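Local coordinates for putative uncharacterized protein TTHB187 (Thermus thermophilus HB8, PDB 3SK9), which forms the N-terminal HD nuclease domain of Cas3, cutting single-stranded DNA with the aid of divalent metal ions in CRISPR defence against invading genetic elements, at residues 53-58 with 199-204; 113-118 with 145-150; 195-200 with 256-261. All blocks are in the same frame, centred on the assembly; numbering follows the deposited sequence.

Interaction 1 (53-58 with 199-204)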
ATOM      1  N   ALA A  53      -7.667 -10.603  12.174  1.00 22.88           N
ATOM      2  CA  ALA A  53      -8.529 -10.050  13.231  1.00 24.23           C
ATOM      3  C   ALA A  53      -7.772 -10.071  14.569  1.00 22.39           C
ATOM      4  O   ALA A  53      -7.852  -9.119  15.365  1.00 28.31           O
ATOM      5  CB  ALA A  53      -9.871 -10.868  13.319  1.00 21.35           C
ATOM      6  N   GLU A  54      -7.025 -11.141  14.808  1.00 22.73           N
ATOM      7  CA  GLU A  54      -6.285 -11.310  16.047  1.00 23.28           C
ATOM      8  C   GLU A  54      -5.051 -10.400  16.043  1.00 24.13           C
ATOM      9  O   GLU A  54      -4.649  -9.858  17.095  1.00 25.82           O
ATOM     10  CB  GLU A  54      -5.867 -12.776  16.208  1.00 29.66           C
ATOM     11  CG  GLU A  54      -5.098 -13.114  17.472  1.00 28.31           C
ATOM     12  CD  GLU A  54      -4.730 -14.605  17.532  1.00 44.87           C
ATOM     13  OE1 GLU A  54      -4.896 -15.201  18.621  1.00 52.13           O
ATOM     14  OE2 GLU A  54      -4.308 -15.199  16.492  1.00 30.93           O
ATOM     15  N   ASP A  55      -4.445 -10.242  14.869  1.00 19.07           N
ATOM     16  CA  ASP A  55      -3.225  -9.427  14.751  1.00 18.93           C
ATOM     17  C   ASP A  55      -3.503  -8.006  15.229  1.00 27.09           C
ATOM     18  O   ASP A  55      -2.650  -7.348  15.848  1.00 26.07           O
ATOM     19  CB  ASP A  55      -2.786  -9.285  13.268  1.00 18.65           C
ATOM     20  CG  ASP A  55      -2.078 -10.525  12.725  1.00 17.54           C
ATOM     21  OD1 ASP A  55      -1.597 -11.370  13.531  1.00 19.63           O
ATOM     22  OD2 ASP A  55      -1.993 -10.602  11.483  1.00 21.83           O
ATOM     23  N   TRP A  56      -4.678  -7.502  14.869  1.00 25.17           N
ATOM     24  CA  TRP A  56      -4.950  -6.067  15.035  1.00 23.07           C
ATOM     25  C   TRP A  56      -6.019  -5.729  16.093  1.00 29.70           C
ATOM     26  O   TRP A  56      -6.339  -4.552  16.289  1.00 29.64           O
ATOM     27  CB  TRP A  56      -5.293  -5.472  13.668  1.00 19.85           C
ATOM     28  CG  TRP A  56      -4.122  -5.703  12.729  1.00 20.34           C
ATOM     29  CD1 TRP A  56      -4.085  -6.506  11.610  1.00 20.60           C
ATOM     30  CD2 TRP A  56      -2.807  -5.162  12.877  1.00 23.41           C
ATOM     31  NE1 TRP A  56      -2.811  -6.488  11.060  1.00 20.62           N
ATOM     32  CE2 TRP A  56      -2.015  -5.671  11.824  1.00 20.88           C
ATOM     33  CE3 TRP A  56      -2.233  -4.271  13.782  1.00 27.39           C
ATOM     34  CZ2 TRP A  56      -0.645  -5.317  11.673  1.00 18.38           C
ATOM     35  CZ3 TRP A  56      -0.890  -3.920  13.630  1.00 27.16           C
ATOM     36  CH2 TRP A  56      -0.114  -4.450  12.602  1.00 21.23           C
ATOM     37  N   GLY A  57      -6.549  -6.752  16.769  1.00 27.57           N
ATOM     38  CA  GLY A  57      -7.585  -6.542  17.765  1.00 32.78           C
ATOM     39  C   GLY A  57      -8.834  -5.868  17.215  1.00 31.44           C
ATOM     40  O   GLY A  57      -9.480  -5.055  17.905  1.00 34.58           O
ATOM     41  N   LEU A  58      -9.206  -6.213  15.986  1.00 25.79           N
ATOM     42  CA  LEU A  58     -10.406  -5.648  15.353  1.00 27.26           C
ATOM     43  C   LEU A  58     -11.335  -6.762  14.893  1.00 31.18           C
ATOM     44  O   LEU A  58     -10.869  -7.865  14.564  1.00 29.65           O
ATOM     45  CB  LEU A  58     -10.035  -4.798  14.126  1.00 29.37           C
ATOM     46  CG  LEU A  58      -9.311  -3.460  14.344  1.00 25.53           C
ATOM     47  CD1 LEU A  58      -8.649  -2.952  13.029  1.00 24.54           C
ATOM     48  CD2 LEU A  58     -10.304  -2.450  14.896  1.00 28.88           C
ATOM     49  N   VAL A 199       3.149  -8.283  11.077  1.00 15.35           N
ATOM     50  CA  VAL A 199       3.840  -7.339  10.197  1.00 16.30           C
ATOM     51  C   VAL A 199       4.274  -8.015   8.905  1.00 15.12           C
ATOM     52  O   VAL A 199       4.152  -7.443   7.829  1.00 18.56           O
ATOM     53  CB  VAL A 199       5.075  -6.789  10.957  1.00 26.42           C
ATOM     54  CG1 VAL A 199       5.961  -5.876  10.069  1.00 22.61           C
ATOM     55  CG2 VAL A 199       4.577  -6.074  12.186  1.00 18.09           C
ATOM     56  N   LEU A 200       4.766  -9.236   9.019  1.00 14.31           N
ATOM     57  CA  LEU A 200       5.209  -9.999   7.840  1.00 15.88           C
ATOM     58  C   LEU A 200       3.973 -10.323   6.949  1.00 18.72           C
ATOM     59  O   LEU A 200       4.092 -10.411   5.715  1.00 15.28           O
ATOM     60  CB  LEU A 200       5.911 -11.290   8.298  1.00 19.22           C
ATOM     61  CG  LEU A 200       7.305 -10.985   8.960  1.00 21.03           C
ATOM     62  CD1 LEU A 200       7.849 -12.219   9.773  1.00 22.52           C
ATOM     63  CD2 LEU A 200       8.303 -10.481   7.871  1.00 21.94           C
ATOM     64  N   ARG A 201       2.826 -10.585   7.571  1.00 15.12           N
ATOM     65  CA  ARG A 201       1.614 -10.820   6.774  1.00 17.85           C
ATOM     66  C   ARG A 201       1.318  -9.585   5.904  1.00 21.94           C
ATOM     67  O   ARG A 201       0.952  -9.728   4.729  1.00 18.50           O
ATOM     68  CB  ARG A 201       0.400 -11.185   7.669  1.00 17.56           C
ATOM     69  CG  ARG A 201       0.271 -12.684   7.890  1.00 14.62           C
ATOM     70  CD  ARG A 201      -1.005 -13.041   8.699  1.00 16.09           C
ATOM     71  NE  ARG A 201      -0.882 -12.851  10.146  1.00 18.45           N
ATOM     72  CZ  ARG A 201      -0.231 -13.700  10.940  1.00 18.95           C
ATOM     73  NH1 ARG A 201       0.365 -14.766  10.421  1.00 19.26           N
ATOM     74  NH2 ARG A 201      -0.210 -13.521  12.243  1.00 20.62           N
ATOM     75  N   VAL A 202       1.447  -8.384   6.469  1.00 15.80           N
ATOM     76  CA  VAL A 202       1.215  -7.166   5.676  1.00 18.39           C
ATOM     77  C   VAL A 202       2.281  -6.983   4.593  1.00 18.78           C
ATOM     78  O   VAL A 202       1.984  -6.535   3.456  1.00 17.05           O
ATOM     79  CB  VAL A 202       1.159  -5.931   6.600  1.00 19.76           C
ATOM     80  CG1 VAL A 202       1.283  -4.605   5.793  1.00 21.64           C
ATOM     81  CG2 VAL A 202      -0.142  -5.977   7.468  1.00 19.30           C
ATOM     82  N   MET A 203       3.535  -7.283   4.949  1.00 17.82           N
ATOM     83  CA  MET A 203       4.629  -7.221   3.985  1.00 19.41           C
ATOM     84  C   MET A 203       4.340  -8.027   2.723  1.00 16.97           C
ATOM     85  O   MET A 203       4.453  -7.505   1.614  1.00 17.62           O
ATOM     86  CB  MET A 203       5.915  -7.745   4.645  1.00 16.38           C
ATOM     87  CG  MET A 203       7.178  -7.581   3.800  1.00 22.08           C
ATOM     88  SD  MET A 203       7.379  -8.867   2.541  1.00 25.17           S
ATOM     89  CE  MET A 203       7.556 -10.313   3.592  1.00 23.45           C
ATOM     90  N   ALA A 204       4.016  -9.316   2.914  1.00 15.46           N
ATOM     91  CA  ALA A 204       3.793 -10.216   1.772  1.00 18.00           C
ATOM     92  C   ALA A 204       2.552  -9.747   0.987  1.00 17.52           C
ATOM     93  O   ALA A 204       2.514  -9.805  -0.253  1.00 17.06           O
ATOM     94  CB  ALA A 204       3.610 -11.662   2.291  1.00 16.81           C
TER

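Interaction 2 (113-118 with 145-150)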
ATOM      1  N   PHE A 113      11.867   5.994   0.747  1.00 18.89           N
ATOM      2  CA  PHE A 113      10.981   7.128   1.105  1.00 18.09           C
ATOM      3  C   PHE A 113       9.688   6.641   1.711  1.00 16.37           C
ATOM      4  O   PHE A 113       9.186   7.233   2.682  1.00 18.14           O
ATOM      5  CB  PHE A 113      10.688   8.007  -0.092  1.00 18.66           C
ATOM      6  CG  PHE A 113      11.894   8.804  -0.567  1.00 21.79           C
ATOM      7  CD1 PHE A 113      12.105  10.094  -0.121  1.00 31.55           C
ATOM      8  CD2 PHE A 113      12.801   8.239  -1.436  1.00 27.45           C
ATOM      9  CE1 PHE A 113      13.203  10.829  -0.579  1.00 24.50           C
ATOM     10  CE2 PHE A 113      13.898   8.970  -1.897  1.00 34.08           C
ATOM     11  CZ  PHE A 113      14.091  10.254  -1.465  1.00 24.75           C
ATOM     12  N   THR A 114       9.127   5.544   1.206  1.00 19.44           N
ATOM     13  CA  THR A 114       7.870   5.077   1.800  1.00 23.75           C
ATOM     14  C   THR A 114       8.151   4.774   3.276  1.00 22.68           C
ATOM     15  O   THR A 114       7.366   5.140   4.165  1.00 19.46           O
ATOM     16  CB  THR A 114       7.355   3.791   1.097  1.00 20.13           C
ATOM     17  OG1 THR A 114       7.004   4.109  -0.241  1.00 19.01           O
ATOM     18  CG2 THR A 114       6.113   3.180   1.865  1.00 19.54           C
ATOM     19  N   GLU A 115       9.253   4.082   3.554  1.00 16.51           N
ATOM     20  CA  GLU A 115       9.529   3.730   4.944  1.00 18.20           C
ATOM     21  C   GLU A 115       9.681   5.001   5.831  1.00 21.82           C
ATOM     22  O   GLU A 115       9.105   5.080   6.910  1.00 20.36           O
ATOM     23  CB  GLU A 115      10.746   2.807   5.061  1.00 22.33           C
ATOM     24  CG  GLU A 115      11.172   2.526   6.533  1.00 17.72           C
ATOM     25  CD  GLU A 115      12.403   1.663   6.648  1.00 26.72           C
ATOM     26  OE1 GLU A 115      12.936   1.240   5.599  1.00 26.94           O
ATOM     27  OE2 GLU A 115      12.832   1.385   7.793  1.00 27.59           O
ATOM     28  N   LEU A 116      10.466   5.988   5.382  1.00 19.59           N
ATOM     29  CA  LEU A 116      10.645   7.214   6.180  1.00 19.36           C
ATOM     30  C   LEU A 116       9.326   7.948   6.396  1.00 24.06           C
ATOM     31  O   LEU A 116       9.089   8.440   7.484  1.00 21.76           O
ATOM     32  CB  LEU A 116      11.623   8.158   5.524  1.00 21.20           C
ATOM     33  CG  LEU A 116      13.060   7.630   5.497  1.00 23.21           C
ATOM     34  CD1 LEU A 116      13.931   8.567   4.653  1.00 26.05           C
ATOM     35  CD2 LEU A 116      13.542   7.525   6.910  1.00 29.60           C
ATOM     36  N   PHE A 117       8.501   8.034   5.360  1.00 19.17           N
ATOM     37  CA  PHE A 117       7.248   8.776   5.454  1.00 23.42           C
ATOM     38  C   PHE A 117       6.320   8.068   6.428  1.00 25.60           C
ATOM     39  O   PHE A 117       5.680   8.708   7.269  1.00 24.67           O
ATOM     40  CB  PHE A 117       6.535   8.900   4.088  1.00 22.57           C
ATOM     41  CG  PHE A 117       7.321   9.678   3.044  1.00 20.26           C
ATOM     42  CD1 PHE A 117       8.353  10.520   3.400  1.00 20.11           C
ATOM     43  CD2 PHE A 117       6.981   9.575   1.705  1.00 24.87           C
ATOM     44  CE1 PHE A 117       9.039  11.235   2.434  1.00 24.20           C
ATOM     45  CE2 PHE A 117       7.667  10.313   0.739  1.00 27.16           C
ATOM     46  CZ  PHE A 117       8.688  11.119   1.102  1.00 31.98           C
ATOM     47  N   LEU A 118       6.256   6.733   6.329  1.00 18.78           N
ATOM     48  CA  LEU A 118       5.280   5.994   7.118  1.00 20.21           C
ATOM     49  C   LEU A 118       5.679   5.964   8.597  1.00 21.77           C
ATOM     50  O   LEU A 118       4.778   5.873   9.449  1.00 18.59           O
ATOM     51  CB  LEU A 118       5.062   4.573   6.570  1.00 20.36           C
ATOM     52  CG  LEU A 118       4.292   4.525   5.242  1.00 21.60           C
ATOM     53  CD1 LEU A 118       4.016   3.042   4.802  1.00 21.43           C
ATOM     54  CD2 LEU A 118       2.967   5.278   5.379  1.00 28.32           C
ATOM     55  N   PHE A 145      12.824  -5.724   5.407  1.00 15.63           N
ATOM     56  CA  PHE A 145      14.047  -5.395   6.136  1.00 15.59           C
ATOM     57  C   PHE A 145      14.260  -3.871   6.055  1.00 17.53           C
ATOM     58  O   PHE A 145      14.028  -3.259   4.990  1.00 21.30           O
ATOM     59  CB  PHE A 145      15.235  -6.130   5.522  1.00 21.39           C
ATOM     60  CG  PHE A 145      15.129  -7.640   5.606  1.00 19.88           C
ATOM     61  CD1 PHE A 145      15.371  -8.283   6.810  1.00 25.47           C
ATOM     62  CD2 PHE A 145      14.878  -8.395   4.467  1.00 20.34           C
ATOM     63  CE1 PHE A 145      15.327  -9.691   6.914  1.00 23.39           C
ATOM     64  CE2 PHE A 145      14.785  -9.833   4.550  1.00 24.22           C
ATOM     65  CZ  PHE A 145      15.018 -10.460   5.769  1.00 26.86           C
ATOM     66  N   PRO A 146      14.683  -3.257   7.167  1.00 19.91           N
ATOM     67  CA  PRO A 146      14.706  -1.786   7.170  1.00 22.12           C
ATOM     68  C   PRO A 146      15.822  -1.181   6.294  1.00 17.48           C
ATOM     69  O   PRO A 146      16.935  -1.723   6.226  1.00 19.52           O
ATOM     70  CB  PRO A 146      14.924  -1.430   8.642  1.00 23.76           C
ATOM     71  CG  PRO A 146      15.583  -2.650   9.243  1.00 29.92           C
ATOM     72  CD  PRO A 146      15.148  -3.847   8.442  1.00 21.17           C
ATOM     73  N   ALA A 147      15.542  -0.028   5.718  1.00 21.43           N
ATOM     74  CA  ALA A 147      16.544   0.703   4.932  1.00 27.06           C
ATOM     75  C   ALA A 147      17.780   1.005   5.800  1.00 25.47           C
ATOM     76  O   ALA A 147      17.643   1.316   6.982  1.00 22.09           O
ATOM     77  CB  ALA A 147      15.976   1.994   4.466  1.00 21.12           C
ATOM     78  N   ASN A 148      18.969   0.968   5.207  1.00 19.05           N
ATOM     79  CA  ASN A 148      20.175   1.208   6.000  1.00 21.91           C
ATOM     80  C   ASN A 148      20.500   2.692   6.182  1.00 19.49           C
ATOM     81  O   ASN A 148      19.874   3.559   5.592  1.00 21.43           O
ATOM     82  CB  ASN A 148      21.381   0.458   5.380  1.00 24.20           C
ATOM     83  CG  ASN A 148      21.719   0.930   3.949  1.00 27.77           C
ATOM     84  OD1 ASN A 148      21.885   2.121   3.694  1.00 22.99           O
ATOM     85  ND2 ASN A 148      21.833  -0.019   3.015  1.00 26.96           N
ATOM     86  N   ALA A 149      21.537   2.978   6.955  1.00 23.81           N
ATOM     87  CA  ALA A 149      21.921   4.368   7.258  1.00 27.26           C
ATOM     88  C   ALA A 149      22.257   5.203   6.055  1.00 27.32           C
ATOM     89  O   ALA A 149      21.897   6.363   5.997  1.00 27.75           O
ATOM     90  CB  ALA A 149      23.103   4.382   8.216  1.00 28.73           C
ATOM     91  N   GLU A 150      22.998   4.641   5.109  1.00 22.95           N
ATOM     92  CA  GLU A 150      23.363   5.376   3.924  1.00 28.09           C
ATOM     93  C   GLU A 150      22.119   5.698   3.075  1.00 25.86           C
ATOM     94  O   GLU A 150      21.969   6.828   2.619  1.00 27.46           O
ATOM     95  CB  GLU A 150      24.400   4.597   3.125  1.00 32.06           C
ATOM     96  CG  GLU A 150      24.797   5.242   1.774  1.00 42.70           C
ATOM     97  CD  GLU A 150      25.509   6.599   1.883  1.00 51.23           C
ATOM     98  OE1 GLU A 150      25.859   7.051   3.000  1.00 44.87           O
ATOM     99  OE2 GLU A 150      25.712   7.218   0.813  1.00 60.56           O
TER
HETATM  100  O   HOH W   1      15.411   2.030   8.564  1.00 32.38           O

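Interaction 3 (195-200 with 256-261)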
ATOM      1  N   ARG A 195       2.680  -8.097  16.621  1.00 23.51           N
ATOM      2  CA  ARG A 195       3.528  -9.290  16.590  1.00 25.20           C
ATOM      3  C   ARG A 195       4.221  -9.425  15.236  1.00 26.30           C
ATOM      4  O   ARG A 195       3.670  -9.052  14.212  1.00 21.96           O
ATOM      5  CB  ARG A 195       2.757 -10.584  16.927  1.00 23.83           C
ATOM      6  CG  ARG A 195       1.586 -10.874  16.044  1.00 27.38           C
ATOM      7  CD  ARG A 195       0.807 -12.090  16.579  1.00 26.15           C
ATOM      8  NE  ARG A 195      -0.366 -12.393  15.762  1.00 27.03           N
ATOM      9  CZ  ARG A 195      -1.239 -13.360  16.050  1.00 31.36           C
ATOM     10  NH1 ARG A 195      -1.057 -14.091  17.157  1.00 31.76           N
ATOM     11  NH2 ARG A 195      -2.296 -13.604  15.254  1.00 26.15           N
ATOM     12  N   PRO A 196       5.461  -9.931  15.235  1.00 26.34           N
ATOM     13  CA  PRO A 196       6.207 -10.035  13.975  1.00 23.61           C
ATOM     14  C   PRO A 196       5.409 -10.693  12.844  1.00 18.95           C
ATOM     15  O   PRO A 196       5.454 -10.225  11.725  1.00 21.66           O
ATOM     16  CB  PRO A 196       7.391 -10.934  14.357  1.00 25.73           C
ATOM     17  CG  PRO A 196       7.540 -10.725  15.848  1.00 30.97           C
ATOM     18  CD  PRO A 196       6.154 -10.594  16.356  1.00 24.27           C
ATOM     19  N   GLU A 197       4.725 -11.807  13.111  1.00 19.67           N
ATOM     20  CA  GLU A 197       3.951 -12.422  12.035  1.00 16.16           C
ATOM     21  C   GLU A 197       2.865 -11.493  11.438  1.00 19.50           C
ATOM     22  O   GLU A 197       2.491 -11.641  10.289  1.00 19.63           O
ATOM     23  CB  GLU A 197       3.256 -13.693  12.513  1.00 22.72           C
ATOM     24  CG  GLU A 197       4.215 -14.819  12.836  1.00 29.84           C
ATOM     25  CD  GLU A 197       4.853 -15.410  11.616  1.00 44.29           C
ATOM     26  OE1 GLU A 197       4.197 -16.239  10.916  1.00 39.81           O
ATOM     27  OE2 GLU A 197       6.035 -15.069  11.405  1.00 43.89           O
ATOM     28  N   ALA A 198       2.294 -10.603  12.248  1.00 18.05           N
ATOM     29  CA  ALA A 198       1.303  -9.671  11.750  1.00 19.29           C
ATOM     30  C   ALA A 198       1.958  -8.732  10.751  1.00 18.21           C
ATOM     31  O   ALA A 198       1.374  -8.383   9.737  1.00 16.86           O
ATOM     32  CB  ALA A 198       0.732  -8.866  12.898  1.00 19.86           C
ATOM     33  N   VAL A 199       3.149  -8.283  11.077  1.00 15.35           N
ATOM     34  CA  VAL A 199       3.840  -7.339  10.197  1.00 16.30           C
ATOM     35  C   VAL A 199       4.274  -8.015   8.905  1.00 15.12           C
ATOM     36  O   VAL A 199       4.152  -7.443   7.829  1.00 18.56           O
ATOM     37  CB  VAL A 199       5.075  -6.789  10.957  1.00 26.42           C
ATOM     38  CG1 VAL A 199       5.961  -5.876  10.069  1.00 22.61           C
ATOM     39  CG2 VAL A 199       4.577  -6.074  12.186  1.00 18.09           C
ATOM     40  N   LEU A 200       4.766  -9.236   9.019  1.00 14.31           N
ATOM     41  CA  LEU A 200       5.209  -9.999   7.840  1.00 15.88           C
ATOM     42  C   LEU A 200       3.973 -10.323   6.949  1.00 18.72           C
ATOM     43  O   LEU A 200       4.092 -10.411   5.715  1.00 15.28           O
ATOM     44  CB  LEU A 200       5.911 -11.290   8.298  1.00 19.22           C
ATOM     45  CG  LEU A 200       7.305 -10.985   8.960  1.00 21.03           C
ATOM     46  CD1 LEU A 200       7.849 -12.219   9.773  1.00 22.52           C
ATOM     47  CD2 LEU A 200       8.303 -10.481   7.871  1.00 21.94           C
ATOM     48  N   ARG A 256       2.931 -20.247   0.109  1.00 21.74           N
ATOM     49  CA  ARG A 256       2.406 -20.065   1.461  1.00 19.98           C
ATOM     50  C   ARG A 256       3.385 -19.189   2.222  1.00 22.67           C
ATOM     51  O   ARG A 256       4.543 -19.563   2.344  1.00 26.66           O
ATOM     52  CB  ARG A 256       2.241 -21.445   2.126  1.00 25.57           C
ATOM     53  CG  ARG A 256       2.346 -21.463   3.660  1.00 52.64           C
ATOM     54  CD  ARG A 256       0.989 -21.332   4.342  1.00 68.12           C
ATOM     55  NE  ARG A 256       0.142 -22.504   4.123  1.00 80.13           N
ATOM     56  CZ  ARG A 256      -1.083 -22.664   4.632  1.00 80.69           C
ATOM     57  NH1 ARG A 256      -1.627 -21.729   5.408  1.00 76.59           N
ATOM     58  NH2 ARG A 256      -1.769 -23.766   4.362  1.00 77.27           N
ATOM     59  N   GLU A 257       2.938 -18.060   2.775  1.00 18.57           N
ATOM     60  CA  GLU A 257       3.841 -17.131   3.489  1.00 23.73           C
ATOM     61  C   GLU A 257       3.138 -16.682   4.769  1.00 25.32           C
ATOM     62  O   GLU A 257       2.049 -16.107   4.690  1.00 21.50           O
ATOM     63  CB  GLU A 257       4.141 -15.872   2.608  1.00 28.34           C
ATOM     64  CG  GLU A 257       4.896 -16.179   1.297  1.00 36.96           C
ATOM     65  CD  GLU A 257       5.345 -14.917   0.526  1.00 45.02           C
ATOM     66  OE1 GLU A 257       4.807 -14.672  -0.581  1.00 43.29           O
ATOM     67  OE2 GLU A 257       6.242 -14.186   1.017  1.00 42.49           O
ATOM     68  N   PHE A 258       3.718 -16.945   5.939  1.00 19.33           N
ATOM     69  CA  PHE A 258       3.174 -16.357   7.186  1.00 18.93           C
ATOM     70  C   PHE A 258       1.678 -16.592   7.349  1.00 20.82           C
ATOM     71  O   PHE A 258       0.932 -15.728   7.860  1.00 21.21           O
ATOM     72  CB  PHE A 258       3.481 -14.866   7.249  1.00 18.07           C
ATOM     73  CG  PHE A 258       4.868 -14.541   6.748  1.00 19.20           C
ATOM     74  CD1 PHE A 258       5.985 -14.943   7.481  1.00 24.07           C
ATOM     75  CD2 PHE A 258       5.054 -13.862   5.540  1.00 18.32           C
ATOM     76  CE1 PHE A 258       7.273 -14.662   7.015  1.00 22.12           C
ATOM     77  CE2 PHE A 258       6.326 -13.586   5.046  1.00 21.64           C
ATOM     78  CZ  PHE A 258       7.438 -13.976   5.777  1.00 23.20           C
ATOM     79  N   GLY A 259       1.245 -17.802   7.033  1.00 23.03           N
ATOM     80  CA  GLY A 259      -0.153 -18.146   7.243  1.00 18.62           C
ATOM     81  C   GLY A 259      -1.164 -17.584   6.256  1.00 22.89           C
ATOM     82  O   GLY A 259      -2.381 -17.632   6.538  1.00 24.17           O
ATOM     83  N   GLU A 260      -0.702 -17.078   5.112  1.00 19.24           N
ATOM     84  CA  GLU A 260      -1.603 -16.638   4.025  1.00 18.71           C
ATOM     85  C   GLU A 260      -1.086 -17.214   2.717  1.00 20.40           C
ATOM     86  O   GLU A 260       0.043 -17.767   2.654  1.00 21.35           O
ATOM     87  CB  GLU A 260      -1.717 -15.092   3.946  1.00 21.37           C
ATOM     88  CG  GLU A 260      -0.388 -14.381   3.634  1.00 16.88           C
ATOM     89  CD  GLU A 260      -0.387 -12.873   3.976  1.00 26.02           C
ATOM     90  OE1 GLU A 260      -1.410 -12.337   4.432  1.00 23.14           O
ATOM     91  OE2 GLU A 260       0.644 -12.177   3.758  1.00 20.39           O
ATOM     92  N   LEU A 261      -1.916 -17.141   1.685  1.00 16.94           N
ATOM     93  CA  LEU A 261      -1.646 -17.850   0.435  1.00 15.81           C
ATOM     94  C   LEU A 261      -1.723 -16.915  -0.759  1.00 17.71           C
ATOM     95  O   LEU A 261      -2.603 -16.028  -0.817  1.00 21.51           O
ATOM     96  CB  LEU A 261      -2.714 -18.971   0.217  1.00 17.27           C
ATOM     97  CG  LEU A 261      -2.757 -20.027   1.317  1.00 20.11           C
ATOM     98  CD1 LEU A 261      -4.045 -20.936   1.244  1.00 23.55           C
ATOM     99  CD2 LEU A 261      -1.486 -20.898   1.294  1.00 27.20           C
TER

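Interaction 1 (53-58 with 199-204)
D55 and R201 face each other from helix 46-56 and helix 196-213, whose backbones come nearest within these segments at D55 CA and V199 CA, 8.7 Å apart. Both helices belong to the largely helical HD domain, and a side-on, two-pronged salt bridge joins them. R201 NE donates to D55 OD2 at 2.8 Å and R201 NH2 to D55 OD1 at 2.9 Å. Both bonds are almost straight and both use syn lone pairs, with carboxylate and guanidinium planes only 7° apart. A bend at chi3 (-80°) turns this edge of the guanidinium to the carboxylate.

D55 OD1 is also held by R195 NE, while R201 NH1 reaches the carbonyl O of F258. The carboxylate thus meets two arginines, which would probably favour its ionised form, and the guanidinium is fixed from more than one direction. D55 CB lies 3.4 Å above the plane of the W56 ring, toward its rim; the indole also packs edge-to-face with W66.

Beside the salt bridge V202 meets W56, and the V202 side chain is about 8 Å from that of H74, a metal ligand. The apolar contact is light: V202 CG2 approaches W56 CZ2 obliquely at 4.3 Å.

Interaction 2 (113-118 with 145-150)
The flat carboxylate of E115 turns one edge to the backbone of A147: OE1 takes the A147 N-H on its syn lone pair, at 2.9 Å from A147 N and with an N-H...O angle of 167°. The neighbours bracket its plane. A147 CB, 3.3 Å from E115 OE1, lies off one side, while P146 CB, 3.6 Å from E115 OE2, lies toward the other.

A water completes the grip on E115. It donates to E115 OE2 at 2.8 Å and to A147 O, also at 2.8 Å, so both polar backbone atoms of A147 are tied to one carboxylate, one directly and one through the water. E115 reaches them fully stretched: CG is trans to the backbone N (chi1 174°), chi2 is also trans, and the carboxylate continues in the plane of the chain.

This buried acid belongs to helix 110-124 of the HD domain, where it links that helix to the loop leading into helix 149-161. The E115 side chain also touches A136 and A137 of helix 129-138. On the same helix as E115, two residues further on, the F117 ring makes a cation-pi contact with R170. Next to E115 in sequence, T114 OG1 hydrogen-bonds H74 O and G77 N, so helix 110-124 also holds the segment carrying the metal ligands H74 and D75. The E115 side chain itself is about 10 Å from that of H74.

N148, right after A147, is the N-cap of helix 149-161, and its OD1 accepts from the backbone N of E151.

Interaction 3 (195-200 with 256-261)
L200 CB sits over the centre of one face of the F258 ring, in a CH-pi contact that puts this atom 3.6 Å from the ring centroid and only 6° off the normal. The two methyls of L200 reach on past the centre toward the far end of the ring, CD1 to F258 CE1 at 3.7 Å and CD2 to F258 CZ at 4.2 Å. Nearer the ring's root on the other flank, the carbonyl O of L200 is 3.6 Å from F258 CD2.

E197, one helical turn before, covers the base of the same residue. Its chain folds back at chi2 (-71°), bringing OE1 to 3.9 Å from F258 CA and OE2 to 3.9 Å from F258 CD1. With its plane steeply inclined to the ring, the carboxylate meets F258 by van der Waals contact.

F258 sits in the type I' turn of a beta hairpin, with positive phi, as does G259 after it. Two backbone hydrogen bonds close the turn, E257 N to E260 O and E260 N to E257 O, 2.9 Å each.

The turn nestles between two helices. F258 also touches M203 of helix 196-213, and E257 and E260 reach A204 there. On helix 46-56, Y52 OH bonds E260 OE1 and T48 OG1 bonds G259 O, so strands 253-257 and 260-264 are docked against both.

In the fold
Starting from the N terminus, the first segment, 53-58, lies at the end region of helix 46-56, and the chain comes back to it 141 residues later, when 199-204 closes interaction 1. Within that long excursion lies interaction 2, which closes a shorter loop, 27 residues between its nearest ends, from helix 110-124 to the lead-in of helix 149-161; it stays about 6 Å from interaction 1 at the nearest atoms. Interaction 3 opens at 195-200, on the stretch where interaction 1 ends, and closes at the C-terminal hairpin. Interactions 1 and 3 share V199 and L200 and adjoin, so helix 196-213 is held to helix 46-56 by one and to the hairpin by the other.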